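Local coordinates for protein thermoresistant glucokinase (Janibacter sp. HTCC2649, PDB 4EUN) that probably phosphorylates gluconate at the expense of ATP, as a P-loop carbohydrate kinase of the gluconokinase class, at residues A[67-70]-A[71-75]. Sequence-based numbering, arbitrary orientation.
Sequences ENIA and TMQRG
T71 and M72 sit one turn on from E67, N68 and I69 along a short helix, their N-H groups bonding to the carbonyls of E67 and N68. M72 can be followed outward atom by atom. Its CB lies 3.7 Å from N68 O, the acceptor of its own N-H. CG stands beside the backbone N, anti to the carbonyl carbon (chi1 -67°), and therefore hugs the same oxygen. The chain runs straight through SD, then bends at chi3 (-77°), bringing the methyl CE back toward the preceding turn. There CE rests 3.5 Å from N68 O and meets the tip of the I69 side chain, CD1 to CE being 3.9 Å. L78 and M150, on loops, pack against M72. T71 grips E67 O twice: T71 N and T71 OG1 each lie 2.9 Å from E67 O, reaching it from opposite faces of the carbonyl plane, OG1 raised 39° out of that plane. A water donates to T71 OG1 and, in an unusually short contact, to N68 OD1, linking the two side chains. Q73 lays its CG against I69 O and its amide carbon near I69 CG2, while NE2 bonds to the carbonyl of F149. R74 N bonds to A70 O; the guanidinium stands oblique to that oxygen, NH1 approaching to 3.4 Å of A70 O without a hydrogen bond. G75, with positive phi, ends the helix in a Schellman motif, its N bonding to M72 O at 2.9 Å. Helix 66-73 follows edge strand 56-59 of the parallel sheet and precedes the long helix 80-99; the centre of 67-75 is about 19 Å from the centre of the chain, and I69 packs on R97 and Q73 on V102, both of the second subunit.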
loop_
_atom_site.group_PDB
_atom_site.type_symbol
_atom_site.label_atom_id
_atom_site.label_comp_id
_atom_site.label_asym_id
_atom_site.label_seq_id
_atom_site.Cartn_x
_atom_site.Cartn_y
_atom_site.Cartn_z
ATOM N N GLU A 67 -16.105 -5.716 7.133
ATOM C CA GLU A 67 -16.663 -7.011 7.495
ATOM C C GLU A 67 -15.980 -8.147 6.743
ATOM O O GLU A 67 -15.719 -9.203 7.317
ATOM C CB GLU A 67 -18.167 -7.033 7.249
ATOM C CG GLU A 67 -18.747 -8.427 7.381
ATOM C CD GLU A 67 -20.253 -8.441 7.482
ATOM O OE1 GLU A 67 -20.865 -9.316 6.845
ATOM O OE2 GLU A 67 -20.819 -7.593 8.206
ATOM N N ASN A 68 -15.683 -7.941 5.466
ATOM C CA ASN A 68 -14.982 -8.980 4.710
ATOM C C ASN A 68 -13.566 -9.217 5.237
ATOM O O ASN A 68 -13.108 -10.358 5.304
ATOM C CB ASN A 68 -14.981 -8.688 3.206
ATOM C CG ASN A 68 -16.304 -9.070 2.539
ATOM O OD1 ASN A 68 -17.131 -9.760 3.132
ATOM N ND2 ASN A 68 -16.497 -8.626 1.304
ATOM N N ILE A 69 -12.875 -8.147 5.622
ATOM C CA ILE A 69 -11.571 -8.300 6.263
ATOM C C ILE A 69 -11.706 -9.101 7.557
ATOM O O ILE A 69 -10.953 -10.046 7.793
ATOM C CB ILE A 69 -10.905 -6.940 6.591
ATOM C CG1 ILE A 69 -10.595 -6.161 5.308
ATOM C CG2 ILE A 69 -9.633 -7.162 7.403
ATOM C CD1 ILE A 69 -9.722 -6.924 4.301
ATOM N N ALA A 70 -12.663 -8.721 8.400
ATOM C CA ALA A 70 -12.874 -9.430 9.670
ATOM C C ALA A 70 -13.217 -10.908 9.481
ATOM O O ALA A 70 -12.749 -11.752 10.248
ATOM C CB ALA A 70 -13.939 -8.731 10.490
ATOM N N THR A 71 -14.036 -11.205 8.472
ATOM C CA THR A 71 -14.454 -12.581 8.176
ATOM C C THR A 71 -13.236 -13.426 7.833
ATOM O O THR A 71 -13.068 -14.530 8.354
ATOM C CB THR A 71 -15.470 -12.601 7.021
ATOM O OG1 THR A 71 -16.657 -11.913 7.436
ATOM C CG2 THR A 71 -15.837 -14.029 6.646
ATOM N N MET A 72 -12.371 -12.904 6.969
ATOM C CA MET A 72 -11.153 -13.612 6.607
ATOM C C MET A 72 -10.215 -13.747 7.791
ATOM O O MET A 72 -9.551 -14.768 7.941
ATOM C CB MET A 72 -10.440 -12.927 5.440
ATOM C CG MET A 72 -11.201 -13.008 4.161
ATOM S SD MET A 72 -10.230 -12.369 2.786
ATOM C CE MET A 72 -10.375 -10.603 3.066
ATOM N N GLN A 73 -10.157 -12.727 8.645
ATOM C CA GLN A 73 -9.264 -12.809 9.798
ATOM C C GLN A 73 -9.657 -13.907 10.788
ATOM O O GLN A 73 -8.822 -14.370 11.569
ATOM C CB GLN A 73 -9.143 -11.463 10.509
ATOM C CG GLN A 73 -8.292 -10.475 9.724
ATOM C CD GLN A 73 -8.125 -9.171 10.459
ATOM O OE1 GLN A 73 -9.067 -8.676 11.078
ATOM N NE2 GLN A 73 -6.917 -8.616 10.418
ATOM N N ARG A 74 -10.928 -14.299 10.776
ATOM C CA ARG A 74 -11.371 -15.413 11.619
ATOM C C ARG A 74 -11.124 -16.757 10.950
ATOM O O ARG A 74 -11.370 -17.806 11.549
ATOM C CB ARG A 74 -12.849 -15.271 12.019
ATOM C CG ARG A 74 -13.106 -14.059 12.901
ATOM C CD ARG A 74 -14.461 -14.079 13.589
ATOM N NE ARG A 74 -15.551 -14.307 12.644
ATOM C CZ ARG A 74 -16.100 -13.366 11.884
ATOM N NH1 ARG A 74 -15.665 -12.116 11.948
ATOM N NH2 ARG A 74 -17.094 -13.678 11.063
ATOM N N GLY A 75 -10.637 -16.727 9.711
ATOM C CA GLY A 75 -10.281 -17.944 8.996
ATOM C C GLY A 75 -11.337 -18.445 8.033
ATOM O O GLY A 75 -11.261 -19.586 7.556
HETATM O O HOH W 1 -18.024 -10.900 5.115
#